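Local coordinates for protein phosphatase YwpJ (Bacillus subtilis, PDB 1NRW) that removes phosphate in vitro from phosphorylated five- and six-carbon sugars and from nucleoside monophosphates, with magnesium as cofactor, at residues A[89-102]-A[187-199]. Numbering follows the deposited sequence.
Sequences RAYDILSWLESENY and AGWKRYEHAEDLT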
ATOM      1  N   ARG A  89      -8.010  18.916   8.401  1.00 27.42           N
ATOM      2  CA  ARG A  89      -7.254  18.764   7.167  1.00 25.63           C
ATOM      3  C   ARG A  89      -7.940  17.704   6.301  1.00 23.71           C
ATOM      4  O   ARG A  89      -8.004  17.834   5.082  1.00 23.52           O
ATOM      5  CB  ARG A  89      -5.808  18.353   7.473  1.00 26.83           C
ATOM      6  CG  ARG A  89      -5.006  17.922   6.254  1.00 28.98           C
ATOM      7  CD  ARG A  89      -4.963  19.002   5.184  1.00 32.75           C
ATOM      8  NE  ARG A  89      -3.666  19.667   5.122  1.00 32.45           N
ATOM      9  CZ  ARG A  89      -3.334  20.570   4.205  1.00 33.82           C
ATOM     10  NH1 ARG A  89      -4.207  20.920   3.271  1.00 34.02           N
ATOM     11  NH2 ARG A  89      -2.122  21.109   4.211  1.00 33.62           N
ATOM     12  N   ALA A  90      -8.461  16.658   6.938  1.00 22.93           N
ATOM     13  CA  ALA A  90      -9.150  15.596   6.207  1.00 22.14           C
ATOM     14  C   ALA A  90     -10.406  16.178   5.562  1.00 22.84           C
ATOM     15  O   ALA A  90     -10.728  15.874   4.410  1.00 20.67           O
ATOM     16  CB  ALA A  90      -9.520  14.454   7.152  1.00 21.12           C
ATOM     17  N   TYR A  91     -11.112  17.022   6.309  1.00 23.09           N
ATOM     18  CA  TYR A  91     -12.325  17.647   5.791  1.00 24.39           C
ATOM     19  C   TYR A  91     -11.973  18.465   4.554  1.00 24.08           C
ATOM     20  O   TYR A  91     -12.654  18.405   3.530  1.00 22.37           O
ATOM     21  CB  TYR A  91     -12.941  18.571   6.842  1.00 26.07           C
ATOM     22  CG  TYR A  91     -14.291  19.123   6.440  1.00 28.69           C
ATOM     23  CD1 TYR A  91     -15.467  18.436   6.747  1.00 29.21           C
ATOM     24  CD2 TYR A  91     -14.393  20.323   5.734  1.00 29.83           C
ATOM     25  CE1 TYR A  91     -16.716  18.931   6.363  1.00 30.02           C
ATOM     26  CE2 TYR A  91     -15.636  20.827   5.343  1.00 31.46           C
ATOM     27  CZ  TYR A  91     -16.790  20.125   5.661  1.00 31.13           C
ATOM     28  OH  TYR A  91     -18.016  20.619   5.274  1.00 33.06           O
ATOM     29  N   ASP A  92     -10.893  19.226   4.665  1.00 26.08           N
ATOM     30  CA  ASP A  92     -10.413  20.077   3.589  1.00 27.51           C
ATOM     31  C   ASP A  92     -10.103  19.264   2.333  1.00 26.25           C
ATOM     32  O   ASP A  92     -10.539  19.604   1.235  1.00 24.86           O
ATOM     33  CB  ASP A  92      -9.153  20.810   4.055  1.00 33.45           C
ATOM     34  CG  ASP A  92      -8.929  22.109   3.321  1.00 39.47           C
ATOM     35  OD1 ASP A  92      -8.814  22.083   2.076  1.00 42.72           O
ATOM     36  OD2 ASP A  92      -8.868  23.162   3.996  1.00 43.92           O
ATOM     37  N   ILE A  93      -9.344  18.188   2.508  1.00 23.67           N
ATOM     38  CA  ILE A  93      -8.963  17.325   1.397  1.00 21.81           C
ATOM     39  C   ILE A  93     -10.161  16.677   0.715  1.00 21.06           C
ATOM     40  O   ILE A  93     -10.283  16.712  -0.511  1.00 20.50           O
ATOM     41  CB  ILE A  93      -8.009  16.205   1.876  1.00 21.96           C
ATOM     42  CG1 ILE A  93      -6.715  16.825   2.406  1.00 22.55           C
ATOM     43  CG2 ILE A  93      -7.715  15.242   0.735  1.00 21.28           C
ATOM     44  CD1 ILE A  93      -5.796  15.842   3.101  1.00 23.77           C
ATOM     45  N   LEU A  94     -11.044  16.081   1.506  1.00 21.33           N
ATOM     46  CA  LEU A  94     -12.212  15.409   0.954  1.00 21.04           C
ATOM     47  C   LEU A  94     -13.176  16.370   0.273  1.00 22.59           C
ATOM     48  O   LEU A  94     -13.745  16.047  -0.771  1.00 22.12           O
ATOM     49  CB  LEU A  94     -12.920  14.612   2.051  1.00 19.63           C
ATOM     50  CG  LEU A  94     -12.018  13.519   2.645  1.00 20.83           C
ATOM     51  CD1 LEU A  94     -12.700  12.846   3.822  1.00 21.30           C
ATOM     52  CD2 LEU A  94     -11.688  12.495   1.563  1.00 19.80           C
ATOM     53  N   SER A  95     -13.358  17.553   0.851  1.00 23.62           N
ATOM     54  CA  SER A  95     -14.255  18.532   0.249  1.00 25.87           C
ATOM     55  C   SER A  95     -13.719  18.907  -1.129  1.00 25.31           C
ATOM     56  O   SER A  95     -14.481  19.021  -2.091  1.00 26.31           O
ATOM     57  CB  SER A  95     -14.356  19.784   1.126  1.00 26.68           C
ATOM     58  OG  SER A  95     -13.100  20.425   1.247  1.00 32.53           O
ATOM     59  N   TRP A  96     -12.404  19.085  -1.225  1.00 24.27           N
ATOM     60  CA  TRP A  96     -11.777  19.442  -2.494  1.00 24.07           C
ATOM     61  C   TRP A  96     -11.879  18.307  -3.518  1.00 24.17           C
ATOM     62  O   TRP A  96     -12.278  18.531  -4.663  1.00 24.30           O
ATOM     63  CB  TRP A  96     -10.303  19.807  -2.282  1.00 24.59           C
ATOM     64  CG  TRP A  96      -9.644  20.320  -3.535  1.00 25.34           C
ATOM     65  CD1 TRP A  96      -9.814  21.549  -4.106  1.00 26.86           C
ATOM     66  CD2 TRP A  96      -8.764  19.592  -4.405  1.00 25.98           C
ATOM     67  NE1 TRP A  96      -9.098  21.632  -5.279  1.00 26.78           N
ATOM     68  CE2 TRP A  96      -8.444  20.446  -5.486  1.00 25.83           C
ATOM     69  CE3 TRP A  96      -8.215  18.303  -4.376  1.00 25.07           C
ATOM     70  CZ2 TRP A  96      -7.602  20.049  -6.531  1.00 25.98           C
ATOM     71  CZ3 TRP A  96      -7.375  17.909  -5.420  1.00 25.28           C
ATOM     72  CH2 TRP A  96      -7.080  18.782  -6.480  1.00 24.22           C
ATOM     73  N   LEU A  97     -11.520  17.091  -3.110  1.00 21.82           N
ATOM     74  CA  LEU A  97     -11.581  15.949  -4.019  1.00 20.98           C
ATOM     75  C   LEU A  97     -12.985  15.729  -4.567  1.00 22.49           C
ATOM     76  O   LEU A  97     -13.167  15.488  -5.759  1.00 22.67           O
ATOM     77  CB  LEU A  97     -11.111  14.671  -3.313  1.00 20.85           C
ATOM     78  CG  LEU A  97      -9.624  14.603  -2.962  1.00 20.42           C
ATOM     79  CD1 LEU A  97      -9.340  13.361  -2.124  1.00 19.43           C
ATOM     80  CD2 LEU A  97      -8.804  14.590  -4.243  1.00 21.39           C
ATOM     81  N   GLU A  98     -13.980  15.811  -3.694  1.00 22.85           N
ATOM     82  CA  GLU A  98     -15.356  15.595  -4.116  1.00 24.82           C
ATOM     83  C   GLU A  98     -15.865  16.721  -5.011  1.00 25.26           C
ATOM     84  O   GLU A  98     -16.500  16.468  -6.029  1.00 26.20           O
ATOM     85  CB  GLU A  98     -16.258  15.434  -2.889  1.00 25.37           C
ATOM     86  CG  GLU A  98     -17.695  15.068  -3.210  1.00 26.67           C
ATOM     87  CD  GLU A  98     -18.480  14.686  -1.971  1.00 28.79           C
ATOM     88  OE1 GLU A  98     -18.228  13.594  -1.415  1.00 27.13           O
ATOM     89  OE2 GLU A  98     -19.344  15.484  -1.549  1.00 28.48           O
ATOM     90  N   SER A  99     -15.572  17.963  -4.642  1.00 26.55           N
ATOM     91  CA  SER A  99     -16.026  19.103  -5.435  1.00 27.98           C
ATOM     92  C   SER A  99     -15.349  19.151  -6.801  1.00 27.51           C
ATOM     93  O   SER A  99     -15.921  19.670  -7.763  1.00 28.24           O
ATOM     94  CB  SER A  99     -15.765  20.417  -4.690  1.00 27.38           C
ATOM     95  OG  SER A  99     -14.381  20.714  -4.612  1.00 31.35           O
ATOM     96  N   GLU A 100     -14.140  18.601  -6.889  1.00 26.10           N
ATOM     97  CA  GLU A 100     -13.392  18.601  -8.143  1.00 25.98           C
ATOM     98  C   GLU A 100     -13.571  17.342  -8.987  1.00 24.08           C
ATOM     99  O   GLU A 100     -12.834  17.115  -9.944  1.00 23.17           O
ATOM    100  CB  GLU A 100     -11.906  18.838  -7.874  1.00 28.01           C
ATOM    101  CG  GLU A 100     -11.556  20.286  -7.572  1.00 32.22           C
ATOM    102  CD  GLU A 100     -11.997  21.229  -8.679  1.00 36.28           C
ATOM    103  OE1 GLU A 100     -11.763  20.909  -9.863  1.00 37.06           O
ATOM    104  OE2 GLU A 100     -12.573  22.291  -8.364  1.00 38.56           O
ATOM    105  N   ASN A 101     -14.537  16.515  -8.613  1.00 23.84           N
ATOM    106  CA  ASN A 101     -14.848  15.304  -9.364  1.00 24.84           C
ATOM    107  C   ASN A 101     -13.781  14.212  -9.427  1.00 24.04           C
ATOM    108  O   ASN A 101     -13.640  13.531 -10.442  1.00 24.18           O
ATOM    109  CB  ASN A 101     -15.271  15.696 -10.779  1.00 27.74           C
ATOM    110  CG  ASN A 101     -16.361  16.745 -10.778  1.00 31.40           C
ATOM    111  OD1 ASN A 101     -17.434  16.530 -10.215  1.00 33.21           O
ATOM    112  ND2 ASN A 101     -16.091  17.890 -11.398  1.00 32.08           N
ATOM    113  N   TYR A 102     -13.022  14.054  -8.351  1.00 22.01           N
ATOM    114  CA  TYR A 102     -12.023  12.993  -8.289  1.00 20.16           C
ATOM    115  C   TYR A 102     -12.726  11.802  -7.656  1.00 19.79           C
ATOM    116  O   TYR A 102     -13.622  11.991  -6.833  1.00 19.18           O
ATOM    117  CB  TYR A 102     -10.869  13.379  -7.362  1.00 17.64           C
ATOM    118  CG  TYR A 102      -9.912  14.402  -7.911  1.00 18.94           C
ATOM    119  CD1 TYR A 102      -8.773  14.011  -8.622  1.00 18.41           C
ATOM    120  CD2 TYR A 102     -10.136  15.762  -7.712  1.00 18.29           C
ATOM    121  CE1 TYR A 102      -7.878  14.958  -9.119  1.00 16.39           C
ATOM    122  CE2 TYR A 102      -9.255  16.713  -8.203  1.00 18.80           C
ATOM    123  CZ  TYR A 102      -8.130  16.308  -8.904  1.00 20.08           C
ATOM    124  OH  TYR A 102      -7.267  17.259  -9.387  1.00 20.64           O
ATOM    125  N   ALA A 187      -2.790  18.523 -11.072  1.00 21.60           N
ATOM    126  CA  ALA A 187      -3.372  19.527 -10.185  1.00 21.94           C
ATOM    127  C   ALA A 187      -3.397  19.039  -8.738  1.00 22.13           C
ATOM    128  O   ALA A 187      -3.127  19.803  -7.808  1.00 21.67           O
ATOM    129  CB  ALA A 187      -4.787  19.875 -10.642  1.00 20.77           C
ATOM    130  N   GLY A 188      -3.734  17.766  -8.551  1.00 21.19           N
ATOM    131  CA  GLY A 188      -3.772  17.211  -7.211  1.00 20.65           C
ATOM    132  C   GLY A 188      -2.382  17.180  -6.609  1.00 21.19           C
ATOM    133  O   GLY A 188      -2.192  17.519  -5.440  1.00 20.09           O
ATOM    134  N   TRP A 189      -1.403  16.786  -7.414  1.00 21.02           N
ATOM    135  CA  TRP A 189      -0.027  16.701  -6.949  1.00 22.47           C
ATOM    136  C   TRP A 189       0.507  18.081  -6.560  1.00 24.11           C
ATOM    137  O   TRP A 189       1.117  18.243  -5.500  1.00 24.04           O
ATOM    138  CB  TRP A 189       0.853  16.073  -8.037  1.00 22.79           C
ATOM    139  CG  TRP A 189       2.115  15.471  -7.504  1.00 22.10           C
ATOM    140  CD1 TRP A 189       3.319  16.097  -7.334  1.00 23.20           C
ATOM    141  CD2 TRP A 189       2.285  14.135  -7.021  1.00 22.34           C
ATOM    142  NE1 TRP A 189       4.226  15.231  -6.774  1.00 23.52           N
ATOM    143  CE2 TRP A 189       3.618  14.020  -6.568  1.00 23.58           C
ATOM    144  CE3 TRP A 189       1.438  13.022  -6.919  1.00 23.30           C
ATOM    145  CZ2 TRP A 189       4.127  12.835  -6.026  1.00 22.38           C
ATOM    146  CZ3 TRP A 189       1.944  11.844  -6.377  1.00 21.21           C
ATOM    147  CH2 TRP A 189       3.276  11.762  -5.938  1.00 23.25           C
ATOM    148  N   LYS A 190       0.266  19.073  -7.411  1.00 25.19           N
ATOM    149  CA  LYS A 190       0.727  20.437  -7.147  1.00 27.45           C
ATOM    150  C   LYS A 190       0.123  21.013  -5.872  1.00 26.00           C
ATOM    151  O   LYS A 190       0.776  21.760  -5.138  1.00 24.75           O
ATOM    152  CB  LYS A 190       0.365  21.365  -8.311  1.00 29.85           C
ATOM    153  CG  LYS A 190       1.054  21.054  -9.624  1.00 36.30           C
ATOM    154  CD  LYS A 190       0.612  22.037 -10.701  1.00 40.48           C
ATOM    155  CE  LYS A 190       1.213  21.693 -12.057  1.00 43.41           C
ATOM    156  NZ  LYS A 190       0.741  22.621 -13.124  1.00 45.02           N
ATOM    157  N   ARG A 191      -1.131  20.664  -5.617  1.00 25.12           N
ATOM    158  CA  ARG A 191      -1.844  21.159  -4.449  1.00 24.85           C
ATOM    159  C   ARG A 191      -1.298  20.675  -3.109  1.00 25.01           C
ATOM    160  O   ARG A 191      -1.307  21.422  -2.133  1.00 25.31           O
ATOM    161  CB  ARG A 191      -3.327  20.786  -4.561  1.00 25.33           C
ATOM    162  CG  ARG A 191      -4.212  21.351  -3.458  1.00 25.45           C
ATOM    163  CD  ARG A 191      -5.660  20.916  -3.652  1.00 28.02           C
ATOM    164  NE  ARG A 191      -6.538  21.419  -2.597  1.00 30.07           N
ATOM    165  CZ  ARG A 191      -6.957  22.676  -2.506  1.00 31.70           C
ATOM    166  NH1 ARG A 191      -6.585  23.568  -3.414  1.00 32.64           N
ATOM    167  NH2 ARG A 191      -7.747  23.043  -1.505  1.00 31.85           N
ATOM    168  N   TYR A 192      -0.804  19.440  -3.062  1.00 24.14           N
ATOM    169  CA  TYR A 192      -0.307  18.878  -1.808  1.00 24.76           C
ATOM    170  C   TYR A 192       1.183  18.565  -1.722  1.00 24.19           C
ATOM    171  O   TYR A 192       1.674  18.204  -0.653  1.00 25.26           O
ATOM    172  CB  TYR A 192      -1.101  17.611  -1.484  1.00 23.27           C
ATOM    173  CG  TYR A 192      -2.581  17.867  -1.342  1.00 24.65           C
ATOM    174  CD1 TYR A 192      -3.082  18.545  -0.233  1.00 24.85           C
ATOM    175  CD2 TYR A 192      -3.475  17.476  -2.337  1.00 23.78           C
ATOM    176  CE1 TYR A 192      -4.441  18.830  -0.116  1.00 25.95           C
ATOM    177  CE2 TYR A 192      -4.837  17.758  -2.230  1.00 24.28           C
ATOM    178  CZ  TYR A 192      -5.310  18.436  -1.117  1.00 25.39           C
ATOM    179  OH  TYR A 192      -6.651  18.722  -1.000  1.00 26.73           O
ATOM    180  N   GLU A 193       1.908  18.714  -2.824  1.00 25.32           N
ATOM    181  CA  GLU A 193       3.328  18.388  -2.811  1.00 26.17           C
ATOM    182  C   GLU A 193       4.154  19.203  -1.810  1.00 27.69           C
ATOM    183  O   GLU A 193       5.219  18.759  -1.383  1.00 26.65           O
ATOM    184  CB  GLU A 193       3.916  18.513  -4.223  1.00 27.71           C
ATOM    185  CG  GLU A 193       4.089  19.927  -4.750  1.00 30.44           C
ATOM    186  CD  GLU A 193       4.568  19.946  -6.195  1.00 32.43           C
ATOM    187  OE1 GLU A 193       5.274  18.996  -6.597  1.00 32.55           O
ATOM    188  OE2 GLU A 193       4.250  20.908  -6.928  1.00 34.70           O
ATOM    189  N   HIS A 194       3.661  20.377  -1.425  1.00 28.47           N
ATOM    190  CA  HIS A 194       4.377  21.226  -0.471  1.00 31.53           C
ATOM    191  C   HIS A 194       3.746  21.257   0.923  1.00 31.72           C
ATOM    192  O   HIS A 194       4.214  21.987   1.798  1.00 31.18           O
ATOM    193  CB  HIS A 194       4.481  22.660  -1.001  1.00 33.87           C
ATOM    194  CG  HIS A 194       5.347  22.799  -2.213  1.00 36.44           C
ATOM    195  ND1 HIS A 194       6.674  22.426  -2.227  1.00 38.50           N
ATOM    196  CD2 HIS A 194       5.078  23.277  -3.452  1.00 38.44           C
ATOM    197  CE1 HIS A 194       7.185  22.667  -3.421  1.00 38.94           C
ATOM    198  NE2 HIS A 194       6.237  23.184  -4.184  1.00 39.62           N
ATOM    199  N   ALA A 195       2.688  20.476   1.129  1.00 30.71           N
ATOM    200  CA  ALA A 195       2.020  20.431   2.428  1.00 30.50           C
ATOM    201  C   ALA A 195       2.896  19.677   3.426  1.00 31.67           C
ATOM    202  O   ALA A 195       3.040  18.456   3.347  1.00 30.02           O
ATOM    203  CB  ALA A 195       0.659  19.756   2.296  1.00 29.61           C
ATOM    204  N   GLU A 196       3.469  20.414   4.373  1.00 31.09           N
ATOM    205  CA  GLU A 196       4.363  19.827   5.363  1.00 31.46           C
ATOM    206  C   GLU A 196       3.680  18.972   6.425  1.00 28.90           C
ATOM    207  O   GLU A 196       4.347  18.250   7.165  1.00 28.88           O
ATOM    208  CB  GLU A 196       5.179  20.937   6.030  1.00 35.14           C
ATOM    209  CG  GLU A 196       5.815  21.885   5.027  1.00 41.49           C
ATOM    210  CD  GLU A 196       7.297  22.084   5.261  1.00 46.02           C
ATOM    211  OE1 GLU A 196       8.038  21.076   5.262  1.00 48.99           O
ATOM    212  OE2 GLU A 196       7.723  23.245   5.439  1.00 48.13           O
ATOM    213  N   ASP A 197       2.356  19.051   6.503  1.00 26.42           N
ATOM    214  CA  ASP A 197       1.611  18.270   7.482  1.00 23.83           C
ATOM    215  C   ASP A 197       1.102  16.966   6.867  1.00 22.48           C
ATOM    216  O   ASP A 197       0.409  16.194   7.523  1.00 22.96           O
ATOM    217  CB  ASP A 197       0.425  19.082   8.017  1.00 25.51           C
ATOM    218  CG  ASP A 197      -0.553  19.484   6.925  1.00 26.11           C
ATOM    219  OD1 ASP A 197      -0.101  19.982   5.873  1.00 26.75           O
ATOM    220  OD2 ASP A 197      -1.775  19.310   7.118  1.00 26.89           O
ATOM    221  N   LEU A 198       1.463  16.721   5.613  1.00 19.74           N
ATOM    222  CA  LEU A 198       1.009  15.520   4.916  1.00 20.09           C
ATOM    223  C   LEU A 198       2.110  14.771   4.181  1.00 19.82           C
ATOM    224  O   LEU A 198       3.192  15.307   3.934  1.00 19.44           O
ATOM    225  CB  LEU A 198      -0.065  15.897   3.894  1.00 18.20           C
ATOM    226  CG  LEU A 198      -1.345  16.567   4.396  1.00 19.61           C
ATOM    227  CD1 LEU A 198      -2.174  17.043   3.200  1.00 20.23           C
ATOM    228  CD2 LEU A 198      -2.132  15.590   5.257  1.00 20.49           C
ATOM    229  N   THR A 199       1.816  13.518   3.843  1.00 18.79           N
ATOM    230  CA  THR A 199       2.719  12.674   3.070  1.00 16.99           C
ATOM    231  C   THR A 199       1.966  12.440   1.754  1.00 17.34           C
ATOM    232  O   THR A 199       0.811  12.006   1.764  1.00 16.48           O
ATOM    233  CB  THR A 199       2.982  11.309   3.754  1.00 15.66           C
ATOM    234  OG1 THR A 199       3.800  11.498   4.917  1.00 17.15           O
ATOM    235  CG2 THR A 199       3.697  10.362   2.798  1.00 17.12           C
TER
HETATM  236  O   HOH W   1      -7.078  20.837   0.781  1.00 32.84           O
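R191 lies flat on W96. Its CG, one bond beyond CB, sits over a face of the Y192 ring. CD comes down on the six-membered ring of W96, a CH-pi contact 3.4 Å from CD to the ring centroid. NE spans W96 CG and CD2 and gives its N-H to Y192 OH in the guanidinium plane; CZ ends over the five-membered ring in a cation-pi stack, planes 7° apart. The chain gets there extended from CG to NE, CG anti to the backbone N (chi1 -175°). At the tip, a water accepts from NH2, donates to D92 OD1 and also bonds Y192 OH. W96 in turn meets the edge of Y192 and wedges among A187, G188, R191 and Y192. Further along, R89 NE to D197 OD2 and NH2 to OD1, both 2.8 Å, make a side-on salt bridge, the groups nearly coplanar, while L198 CD1 covers one guanidinium face. A leucine in place of R89 would probably leave the D197 carboxylate without its cationic mate. The helical segments 89-99 and 187-192 run roughly antiparallel (159°); I93 and Y192 both pack on strand 207-212. Charge is probably offset directly at D197, but at D92 through a long, water-bridged pair.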